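PDB 5CDD: structural polyprotein, VP1 from Israeli acute paralysis virus, which probably serves as a structural component of the virion, as the jelly-roll capsid protein VP1 cut from a longer polyprotein. Local coordinates for residues T41-F46 with S79-L84; R47-N52 with T64-T69; K60-D65 with F113-N118; I124-P129 with S167-S172. All blocks are in the same frame, centred on the assembly; numbering follows the deposited sequence.

Interaction 1 of 4, residues T41-F46 with S79-L84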
# COMPACT_ATOMS: atom_id res chain seq x y z
N THR A 41 3.74 -34.61 -3.24
CA THR A 41 2.59 -33.74 -3.42
C THR A 41 1.31 -34.54 -3.29
O THR A 41 0.25 -33.98 -3.01
CB THR A 41 2.61 -33.04 -4.79
OG1 THR A 41 2.48 -34.02 -5.83
CG2 THR A 41 3.91 -32.27 -4.99
N LEU A 42 1.39 -35.85 -3.50
CA LEU A 42 0.22 -36.70 -3.41
C LEU A 42 -0.05 -37.07 -1.96
O LEU A 42 -1.00 -37.77 -1.66
CB LEU A 42 0.41 -37.96 -4.25
CG LEU A 42 0.66 -37.70 -5.74
CD1 LEU A 42 0.86 -39.02 -6.46
CD2 LEU A 42 -0.51 -36.94 -6.35
N LEU A 43 0.82 -36.58 -1.07
CA LEU A 43 0.66 -36.82 0.36
C LEU A 43 0.03 -35.57 0.96
O LEU A 43 -0.09 -35.44 2.18
CB LEU A 43 2.02 -37.10 1.01
CG LEU A 43 2.75 -38.37 0.60
CD1 LEU A 43 4.05 -38.48 1.37
CD2 LEU A 43 1.87 -39.58 0.88
N ARG A 44 -0.36 -34.65 0.08
CA ARG A 44 -1.01 -33.40 0.48
C ARG A 44 -2.44 -33.45 -0.03
O ARG A 44 -3.36 -32.90 0.58
CB ARG A 44 -0.27 -32.20 -0.13
CG ARG A 44 1.17 -32.07 0.34
CD ARG A 44 1.25 -31.72 1.81
NE ARG A 44 2.63 -31.72 2.30
CZ ARG A 44 3.32 -32.82 2.58
NH1 ARG A 44 2.77 -34.01 2.43
NH2 ARG A 44 4.58 -32.73 3.00
N THR A 45 -2.62 -34.12 -1.17
CA THR A 45 -3.94 -34.29 -1.77
C THR A 45 -4.71 -35.31 -0.94
O THR A 45 -4.16 -36.33 -0.53
CB THR A 45 -3.83 -34.84 -3.20
OG1 THR A 45 -3.13 -36.08 -3.18
CG2 THR A 45 -3.10 -33.86 -4.10
N PHE A 46 -5.99 -35.03 -0.70
CA PHE A 46 -6.81 -35.95 0.08
C PHE A 46 -7.45 -37.00 -0.81
O PHE A 46 -7.84 -36.72 -1.95
CB PHE A 46 -7.91 -35.20 0.84
CG PHE A 46 -7.42 -34.49 2.06
CD1 PHE A 46 -6.66 -33.33 1.96
CD2 PHE A 46 -7.71 -34.98 3.33
CE1 PHE A 46 -6.19 -32.68 3.10
CE2 PHE A 46 -7.25 -34.34 4.47
CZ PHE A 46 -6.49 -33.18 4.35
N SER A 79 -1.17 -45.04 1.65
CA SER A 79 -0.96 -46.47 1.75
C SER A 79 -0.15 -46.99 0.56
O SER A 79 0.87 -47.66 0.74
CB SER A 79 -2.31 -47.20 1.80
OG SER A 79 -2.12 -48.60 1.84
N TYR A 80 -0.61 -46.67 -0.64
CA TYR A 80 0.06 -47.12 -1.86
C TYR A 80 1.54 -46.74 -1.90
O TYR A 80 2.40 -47.59 -2.15
CB TYR A 80 -0.64 -46.54 -3.08
CG TYR A 80 -0.25 -47.22 -4.38
CD1 TYR A 80 -0.60 -48.55 -4.62
CD2 TYR A 80 0.44 -46.53 -5.37
CE1 TYR A 80 -0.25 -49.17 -5.82
CE2 TYR A 80 0.79 -47.15 -6.57
CZ TYR A 80 0.44 -48.47 -6.79
OH TYR A 80 0.77 -49.07 -7.98
N LEU A 81 1.84 -45.48 -1.64
CA LEU A 81 3.22 -45.00 -1.67
C LEU A 81 4.07 -45.48 -0.49
O LEU A 81 5.30 -45.56 -0.60
CB LEU A 81 3.24 -43.47 -1.72
CG LEU A 81 2.68 -42.80 -2.98
CD1 LEU A 81 2.62 -41.30 -2.78
CD2 LEU A 81 3.54 -43.15 -4.18
N SER A 82 3.43 -45.80 0.63
CA SER A 82 4.17 -46.25 1.81
C SER A 82 4.94 -47.54 1.54
O SER A 82 5.95 -47.81 2.18
CB SER A 82 3.21 -46.47 2.99
OG SER A 82 2.44 -47.64 2.82
N TYR A 83 4.46 -48.32 0.58
CA TYR A 83 5.10 -49.59 0.23
C TYR A 83 6.44 -49.44 -0.48
O TYR A 83 7.17 -50.42 -0.62
CB TYR A 83 4.14 -50.43 -0.62
CG TYR A 83 3.17 -51.26 0.19
CD1 TYR A 83 3.59 -52.39 0.87
CD2 TYR A 83 1.82 -50.91 0.27
CE1 TYR A 83 2.70 -53.17 1.61
CE2 TYR A 83 0.92 -51.68 1.00
CZ TYR A 83 1.36 -52.81 1.67
OH TYR A 83 0.48 -53.59 2.39
N LEU A 84 6.76 -48.23 -0.91
CA LEU A 84 8.03 -47.97 -1.60
C LEU A 84 9.12 -47.48 -0.66
O LEU A 84 10.28 -47.34 -1.05
CB LEU A 84 7.83 -46.93 -2.71
CG LEU A 84 6.93 -47.28 -3.89
CD1 LEU A 84 6.82 -46.07 -4.81
CD2 LEU A 84 7.50 -48.46 -4.65
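Leu-42 and Leu-43, in the 3-10 turn that leads into strand 47-55 of the jelly roll, pack against Leu-81 of helix 77-82 to form a small, buried, wholly apolar contact. The backbones stay well apart, 8.8 Å between the CA atoms of Leu-43 and Leu-81, so leucine side chains must bridge the gap. Leu-81 does so with a single methyl, CD1, the branch that continues the side chain away from CA in extended form (chi2 173°). Leu-81 CD1 lies 4.1 Å from Leu-43 CD2 and 4.3 Å from Leu-42 CB, so it touches both neighbours in the turn. Leu-43 swings its CG to the side of its backbone N, anti to the carbonyl carbon (chi1 -66°), and turns its CD2 branch to the helix; the two leucines meet at a slant. Leu-42 contributes the root of its side chain, with CB directed at the helix. Ser-82 OG donates to Ser-79 O at 2.6 Å within its own helix and also meets Arg-106 of a neighbouring structural polyprotein chain. Leucine suits such a seam because its forked end fills space between backbones without needing a polar partner. Phe-190 of strand 189-191 touches both Leu-43 and Leu-81, and a backbone hydrogen bond joins Leu-43 to Gly-184 at the end of strand 176-184, so the contact lies where the turn, helix 77-82 and these two strands converge.

Interaction 2 of 4, residues R47-N52 with T64-T69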
# COMPACT_ATOMS: atom_id res chain seq x y z
N ARG A 47 -7.56 -38.22 -0.28
CA ARG A 47 -8.17 -39.33 -1.01
C ARG A 47 -8.95 -40.18 -0.02
O ARG A 47 -8.53 -40.34 1.13
CB ARG A 47 -7.08 -40.16 -1.69
CG ARG A 47 -6.45 -39.50 -2.90
CD ARG A 47 -7.43 -39.47 -4.06
NE ARG A 47 -6.84 -38.91 -5.28
CZ ARG A 47 -6.68 -37.61 -5.51
NH1 ARG A 47 -7.06 -36.72 -4.61
NH2 ARG A 47 -6.14 -37.21 -6.66
N THR A 48 -10.09 -40.71 -0.45
CA THR A 48 -10.91 -41.52 0.44
C THR A 48 -10.27 -42.87 0.71
O THR A 48 -9.65 -43.46 -0.17
CB THR A 48 -12.33 -41.76 -0.14
OG1 THR A 48 -12.23 -42.49 -1.37
CG2 THR A 48 -13.02 -40.43 -0.41
N ILE A 49 -10.40 -43.34 1.95
CA ILE A 49 -9.85 -44.63 2.34
C ILE A 49 -10.99 -45.57 2.68
O ILE A 49 -10.80 -46.77 2.84
CB ILE A 49 -8.92 -44.51 3.56
CG1 ILE A 49 -9.66 -43.84 4.73
CG2 ILE A 49 -7.69 -43.71 3.18
CD1 ILE A 49 -8.83 -43.69 5.99
N THR A 50 -12.19 -45.01 2.79
CA THR A 50 -13.40 -45.77 3.09
C THR A 50 -14.61 -44.91 2.80
O THR A 50 -14.73 -43.80 3.32
CB THR A 50 -13.45 -46.23 4.57
OG1 THR A 50 -14.63 -47.01 4.78
CG2 THR A 50 -13.47 -45.04 5.50
N ASP A 51 -15.51 -45.41 1.96
CA ASP A 51 -16.71 -44.65 1.63
C ASP A 51 -17.77 -44.85 2.70
O ASP A 51 -18.88 -44.33 2.59
CB ASP A 51 -17.26 -45.10 0.27
CG ASP A 51 -16.28 -44.84 -0.87
OD1 ASP A 51 -16.03 -43.66 -1.19
OD2 ASP A 51 -15.77 -45.83 -1.44
N ASN A 52 -17.43 -45.61 3.74
CA ASN A 52 -18.39 -45.85 4.81
C ASN A 52 -17.76 -46.41 6.08
O ASN A 52 -17.43 -47.60 6.15
CB ASN A 52 -19.48 -46.81 4.32
CG ASN A 52 -20.73 -46.75 5.17
OD1 ASN A 52 -21.35 -45.70 5.29
ND2 ASN A 52 -21.10 -47.88 5.77
N THR A 64 -6.66 -46.00 14.41
CA THR A 64 -5.78 -47.10 14.04
C THR A 64 -6.66 -48.30 13.72
O THR A 64 -6.28 -49.18 12.95
CB THR A 64 -4.81 -47.47 15.18
OG1 THR A 64 -5.55 -47.67 16.39
CG2 THR A 64 -3.78 -46.37 15.39
N ASP A 65 -7.85 -48.33 14.31
CA ASP A 65 -8.80 -49.42 14.08
C ASP A 65 -9.18 -49.45 12.61
O ASP A 65 -9.51 -50.50 12.06
CB ASP A 65 -10.05 -49.24 14.94
CG ASP A 65 -9.77 -49.34 16.43
OD1 ASP A 65 -8.70 -49.87 16.80
OD2 ASP A 65 -10.62 -48.90 17.23
N LEU A 66 -9.15 -48.28 11.99
CA LEU A 66 -9.47 -48.14 10.57
C LEU A 66 -8.18 -48.06 9.77
O LEU A 66 -8.04 -48.67 8.71
CB LEU A 66 -10.27 -46.85 10.35
CG LEU A 66 -10.47 -46.41 8.90
CD1 LEU A 66 -11.31 -47.43 8.16
CD2 LEU A 66 -11.14 -45.05 8.86
N THR A 67 -7.23 -47.31 10.32
CA THR A 67 -5.92 -47.10 9.70
C THR A 67 -5.09 -48.36 9.47
O THR A 67 -4.51 -48.53 8.40
CB THR A 67 -5.11 -46.08 10.55
OG1 THR A 67 -5.34 -44.76 10.03
CG2 THR A 67 -3.63 -46.40 10.54
N ASN A 68 -5.03 -49.23 10.47
CA ASN A 68 -4.25 -50.46 10.33
C ASN A 68 -4.65 -51.23 9.08
O ASN A 68 -3.79 -51.77 8.37
CB ASN A 68 -4.42 -51.36 11.56
CG ASN A 68 -3.83 -50.74 12.81
OD1 ASN A 68 -2.74 -50.16 12.79
ND2 ASN A 68 -4.53 -50.88 13.93
N THR A 69 -5.95 -51.28 8.81
CA THR A 69 -6.46 -51.98 7.64
C THR A 69 -6.15 -51.24 6.35
O THR A 69 -5.50 -51.78 5.45
CB THR A 69 -7.98 -52.18 7.74
OG1 THR A 69 -8.29 -52.88 8.96
CG2 THR A 69 -8.49 -52.99 6.56
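No ring or amide plane takes part where Leu-66 meets Ile-49 and Thr-50; the surfaces that touch are branched, built of methyl groups, and have neither faces nor edges in the aromatic sense. Leu-66, on helix 64-73, carries its CG anti to the backbone N (chi1 169°), which sends the fork out from the helix toward strand 47-55. Leu-66 CD2 lies 3.9 Å from Ile-49 CD1 and 4.1 Å from Thr-50 CG2, while Leu-66 CD1 is 4.2 Å from Thr-50 CG2. Thr-50 therefore sits across both prongs, and Ile-49 meets one. Ile-49 reaches the leucine with the extended end of its longer branch (chi2 179°). Two consecutive strand residues would normally point to opposite sides of a sheet; here both direct CB at the helix, because Ile-49 and Thr-50 together face Val-180 of strand 176-184 in a classic beta bulge. Thr-50 has one apolar and one polar branch: the methyl goes to Leu-66, and Thr-50 OG1 makes a weak hydrogen bond with Asn-52 O, two residues further along, at 3.2 Å. Asp-51 beside it is held by a salt bridge to Arg-75. Across the contact itself there is no hydrogen bond, so helix and strand are joined here by dispersion and the exclusion of water. Such forces set few demands on direction, and threonine suits the place because its methyl can join the apolar contact while its hydroxyl makes a polar contact with its own strand.

Interaction 3 of 4, residues K60-D65 with F113-N118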
# COMPACT_ATOMS: atom_id res chain seq x y z
N LYS A 60 -15.31 -44.11 22.11
CA LYS A 60 -14.02 -43.49 21.83
C LYS A 60 -13.27 -44.46 20.92
O LYS A 60 -12.80 -45.51 21.37
CB LYS A 60 -13.24 -43.26 23.13
CG LYS A 60 -14.02 -42.45 24.17
CD LYS A 60 -13.11 -41.91 25.27
CE LYS A 60 -12.40 -43.02 26.02
NZ LYS A 60 -11.40 -42.48 27.00
N THR A 61 -13.15 -44.12 19.65
CA THR A 61 -12.50 -44.98 18.67
C THR A 61 -11.19 -44.47 18.08
O THR A 61 -11.17 -43.44 17.40
CB THR A 61 -13.45 -45.28 17.50
OG1 THR A 61 -14.65 -45.89 18.00
CG2 THR A 61 -12.78 -46.20 16.49
N PRO A 62 -10.08 -45.18 18.31
CA PRO A 62 -8.79 -44.76 17.76
C PRO A 62 -8.84 -45.07 16.27
O PRO A 62 -9.30 -46.14 15.88
CB PRO A 62 -7.79 -45.66 18.49
CG PRO A 62 -8.51 -46.06 19.75
CD PRO A 62 -9.90 -46.30 19.26
N ILE A 63 -8.38 -44.14 15.43
CA ILE A 63 -8.43 -44.38 14.00
C ILE A 63 -7.52 -45.50 13.52
O ILE A 63 -7.60 -45.92 12.37
CB ILE A 63 -8.13 -43.10 13.18
CG1 ILE A 63 -7.12 -42.22 13.91
CG2 ILE A 63 -9.42 -42.36 12.90
CD1 ILE A 63 -5.70 -42.76 13.89
N THR A 64 -6.66 -46.00 14.41
CA THR A 64 -5.78 -47.10 14.04
C THR A 64 -6.66 -48.30 13.72
O THR A 64 -6.28 -49.18 12.95
CB THR A 64 -4.81 -47.47 15.18
OG1 THR A 64 -5.55 -47.67 16.39
CG2 THR A 64 -3.78 -46.37 15.39
N ASP A 65 -7.85 -48.33 14.31
CA ASP A 65 -8.80 -49.42 14.08
C ASP A 65 -9.18 -49.45 12.61
O ASP A 65 -9.51 -50.50 12.06
CB ASP A 65 -10.05 -49.24 14.94
CG ASP A 65 -9.77 -49.34 16.43
OD1 ASP A 65 -8.70 -49.87 16.80
OD2 ASP A 65 -10.62 -48.90 17.23
N PHE A 113 -9.73 -36.33 19.54
CA PHE A 113 -8.65 -36.10 20.50
C PHE A 113 -7.35 -36.72 20.01
O PHE A 113 -7.29 -37.30 18.93
CB PHE A 113 -9.01 -36.75 21.85
CG PHE A 113 -10.37 -36.39 22.36
CD1 PHE A 113 -10.55 -35.28 23.18
CD2 PHE A 113 -11.47 -37.17 22.04
CE1 PHE A 113 -11.81 -34.95 23.67
CE2 PHE A 113 -12.74 -36.85 22.52
CZ PHE A 113 -12.91 -35.74 23.33
N LEU A 114 -6.32 -36.59 20.83
CA LEU A 114 -5.02 -37.17 20.53
C LEU A 114 -4.87 -38.40 21.41
O LEU A 114 -5.58 -38.54 22.41
CB LEU A 114 -3.88 -36.19 20.85
CG LEU A 114 -3.57 -35.05 19.89
CD1 LEU A 114 -2.42 -34.23 20.46
CD2 LEU A 114 -3.20 -35.60 18.53
N MET A 115 -3.96 -39.28 21.03
CA MET A 115 -3.71 -40.48 21.81
C MET A 115 -2.51 -41.20 21.22
O MET A 115 -2.37 -41.29 20.01
CB MET A 115 -4.94 -41.39 21.82
CG MET A 115 -5.22 -42.09 20.52
SD MET A 115 -5.14 -43.86 20.83
CE MET A 115 -6.64 -44.11 21.80
N PRO A 116 -1.63 -41.71 22.09
CA PRO A 116 -0.43 -42.43 21.66
C PRO A 116 -0.77 -43.51 20.65
O PRO A 116 -1.70 -44.28 20.85
CB PRO A 116 0.11 -42.99 22.96
CG PRO A 116 -0.28 -41.94 23.96
CD PRO A 116 -1.70 -41.65 23.56
N ARG A 117 -0.01 -43.57 19.57
CA ARG A 117 -0.25 -44.55 18.53
C ARG A 117 -0.29 -45.96 19.09
O ARG A 117 0.59 -46.37 19.86
CB ARG A 117 0.83 -44.45 17.46
CG ARG A 117 0.59 -45.32 16.25
CD ARG A 117 1.52 -44.92 15.12
NE ARG A 117 1.23 -43.57 14.66
CZ ARG A 117 0.10 -43.21 14.07
NH1 ARG A 117 -0.86 -44.11 13.88
NH2 ARG A 117 -0.09 -41.95 13.69
N ASN A 118 -1.32 -46.70 18.72
CA ASN A 118 -1.53 -48.08 19.14
C ASN A 118 -1.97 -48.28 20.58
O ASN A 118 -1.83 -49.37 21.13
CB ASN A 118 -0.28 -48.91 18.86
CG ASN A 118 0.02 -49.02 17.38
OD1 ASN A 118 -0.84 -49.40 16.58
ND2 ASN A 118 1.24 -48.67 17.00
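Pro-62 and Met-115 lie on strands that are not direct neighbours, since strand 166-172 runs between them, and the backbones draw closer from 7.8 Å between the CA atoms of this pair to 6.7 Å between those of Thr-64 and Asn-118. Met-115 spans the gap with a chain bent at its last two torsions, which curls the thioether over toward the proline ring: Met-115 CE lies 3.4 Å from Pro-62 CG, and Met-115 SD is 4.0 Å from Pro-62 CB. Flexible methionine can shape itself to the rigid pyrrolidine, and Met-115 also touches Met-169 of the intervening strand. Farther along, Thr-64 brings its methyl to the other segment, CG2 lying 4.0 Å from Arg-117 NH1 at a slant to the guanidinium and 4.2 Å from Asn-118 N. The polar ends of these partners are engaged elsewhere: Arg-117 NE in a salt bridge with Asp-165, Asn-118 ND2 on Asp-161 O. Asp-65 N bonds back to Pro-62 O at 3.1 Å as the chain turns from strand into helix 64-73. The contact lies over one face of the four-stranded sheet whose order, 61-62, 166-172, 110-116, 131-133, matches the CHEF sheet of a viral jelly roll.

Interaction 4 of 4, residues I124-P129 with S167-S172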
# COMPACT_ATOMS: atom_id res chain seq x y z
N ILE A 124 -6.24 -44.18 27.98
CA ILE A 124 -5.83 -42.80 27.71
C ILE A 124 -6.95 -41.85 28.14
O ILE A 124 -8.13 -42.18 28.04
CB ILE A 124 -5.53 -42.58 26.21
CG1 ILE A 124 -4.86 -41.21 26.01
CG2 ILE A 124 -6.81 -42.65 25.40
CD1 ILE A 124 -3.51 -41.08 26.67
N ASN A 125 -6.56 -40.68 28.62
CA ASN A 125 -7.51 -39.66 29.07
C ASN A 125 -8.13 -38.93 27.89
O ASN A 125 -7.69 -39.09 26.75
CB ASN A 125 -6.80 -38.66 29.98
CG ASN A 125 -5.64 -37.98 29.28
OD1 ASN A 125 -5.85 -37.15 28.39
ND2 ASN A 125 -4.43 -38.33 29.67
N VAL A 126 -9.15 -38.12 28.16
CA VAL A 126 -9.82 -37.37 27.11
C VAL A 126 -9.54 -35.88 27.20
O VAL A 126 -10.41 -35.05 26.97
CB VAL A 126 -11.36 -37.60 27.15
CG1 VAL A 126 -11.68 -39.01 26.72
CG2 VAL A 126 -11.88 -37.34 28.56
N ASP A 127 -8.30 -35.54 27.54
CA ASP A 127 -7.90 -34.14 27.65
C ASP A 127 -6.93 -33.77 26.52
O ASP A 127 -6.84 -34.48 25.52
CB ASP A 127 -7.25 -33.88 29.01
CG ASP A 127 -8.24 -34.01 30.16
OD1 ASP A 127 -9.30 -33.34 30.11
OD2 ASP A 127 -7.97 -34.78 31.10
N GLY A 128 -6.22 -32.66 26.68
CA GLY A 128 -5.30 -32.23 25.65
C GLY A 128 -6.05 -31.55 24.52
O GLY A 128 -7.25 -31.31 24.64
N PRO A 129 -5.37 -31.21 23.41
CA PRO A 129 -6.03 -30.55 22.27
C PRO A 129 -7.26 -31.33 21.80
O PRO A 129 -7.31 -32.55 21.93
CB PRO A 129 -4.93 -30.53 21.21
CG PRO A 129 -3.69 -30.42 22.03
CD PRO A 129 -3.94 -31.42 23.14
N SER A 167 -1.42 -40.06 17.78
CA SER A 167 -2.41 -40.56 16.84
C SER A 167 -3.74 -39.87 17.13
O SER A 167 -3.85 -39.08 18.07
CB SER A 167 -2.54 -42.08 16.98
OG SER A 167 -3.51 -42.59 16.07
N LEU A 168 -4.75 -40.17 16.32
CA LEU A 168 -6.06 -39.57 16.51
C LEU A 168 -7.07 -40.52 17.16
O LEU A 168 -7.00 -41.74 16.99
CB LEU A 168 -6.62 -39.11 15.15
CG LEU A 168 -7.96 -38.38 15.18
CD1 LEU A 168 -7.75 -36.97 15.69
CD2 LEU A 168 -8.56 -38.35 13.78
N MET A 169 -8.01 -39.94 17.90
CA MET A 169 -9.06 -40.72 18.55
C MET A 169 -10.39 -40.06 18.20
O MET A 169 -10.59 -38.87 18.45
CB MET A 169 -8.86 -40.74 20.06
CG MET A 169 -9.93 -41.56 20.77
SD MET A 169 -9.53 -41.87 22.49
CE MET A 169 -10.06 -40.32 23.25
N TYR A 170 -11.29 -40.84 17.63
CA TYR A 170 -12.60 -40.36 17.20
C TYR A 170 -13.70 -40.59 18.23
O TYR A 170 -13.65 -41.54 19.01
CB TYR A 170 -12.97 -41.05 15.89
CG TYR A 170 -13.97 -40.31 15.06
CD1 TYR A 170 -13.63 -39.13 14.42
CD2 TYR A 170 -15.26 -40.81 14.88
CE1 TYR A 170 -14.55 -38.45 13.62
CE2 TYR A 170 -16.19 -40.15 14.09
CZ TYR A 170 -15.82 -38.97 13.46
OH TYR A 170 -16.73 -38.30 12.67
N PHE A 171 -14.70 -39.72 18.23
CA PHE A 171 -15.82 -39.85 19.16
C PHE A 171 -17.06 -39.10 18.71
O PHE A 171 -16.98 -38.02 18.13
CB PHE A 171 -15.43 -39.35 20.55
CG PHE A 171 -16.54 -39.45 21.55
CD1 PHE A 171 -16.83 -40.66 22.17
CD2 PHE A 171 -17.35 -38.35 21.82
CE1 PHE A 171 -17.90 -40.78 23.05
CE2 PHE A 171 -18.43 -38.46 22.70
CZ PHE A 171 -18.71 -39.68 23.31
N SER A 172 -18.22 -39.68 18.98
CA SER A 172 -19.50 -39.06 18.64
C SER A 172 -20.54 -39.54 19.65
O SER A 172 -20.45 -40.66 20.13
CB SER A 172 -19.93 -39.44 17.22
OG SER A 172 -21.14 -38.80 16.85
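Met-169, on strand 166-172, sends its side chain to the loop residues Ile-124 and Val-126. CB leaves the strand in the direction of the loop, and CG continues the path, anti to the backbone N, so that the extended chain carries the thioether roughly halfway across the 9.2 Å between the CA atoms of Met-169 and Val-126; the loop side chains cover the rest. Met-169 SD then comes alongside Ile-124, 4.1 Å from its CG2, the two side chains running past each other in opposite senses. At SD the chain bends (chi3 81°), and this places Met-169 CE against the loop, 4.0 Å from Val-126 CG1 and 4.4 Å from Asn-125 O. The loop holds its own shape through an Asx turn: Asn-125 OD1 accepts from Asp-127 N at 3.1 Å, the donor sitting in the carbonyl plane on a lone pair, with a fairly straight N-H...O angle of 159°. The amide's other end, ND2, donates to Thr-276 O and Pro-274 O of a neighbouring structural polyprotein chain, and Asp-127 OD1 forms a salt bridge with Arg-75 of another copy of this protein. The loop's residues thus divide the work: the apolar side chains of Ile-124 and Val-126 meet Met-169, whereas Asn-125 and Asp-127 supply the directional bonds to other chains.

Overall arrangement
The four contacts lie in one jelly-roll domain. Interactions 3 and 4 are the closest pair, with centres about 7 Å apart, and share the four-stranded sheet: strand 166-172 of interaction 4 runs between strands 61-62 and 110-116 of interaction 3. Interaction 2, centred about 13 Å from interaction 3, shares helix 64-73 with it and ties that helix to strand 47-55 of the other sheet. Interaction 1, centred about 14 Å from interaction 2 and 25 Å from interaction 4, involves the next helix, 77-82. Along the chain, interaction 2 nests inside interaction 1, interaction 3 crosses interaction 1, and interaction 4 follows all three. Together they fasten helices 64-73 and 77-82 and the 124-129 loop onto the framework of strands.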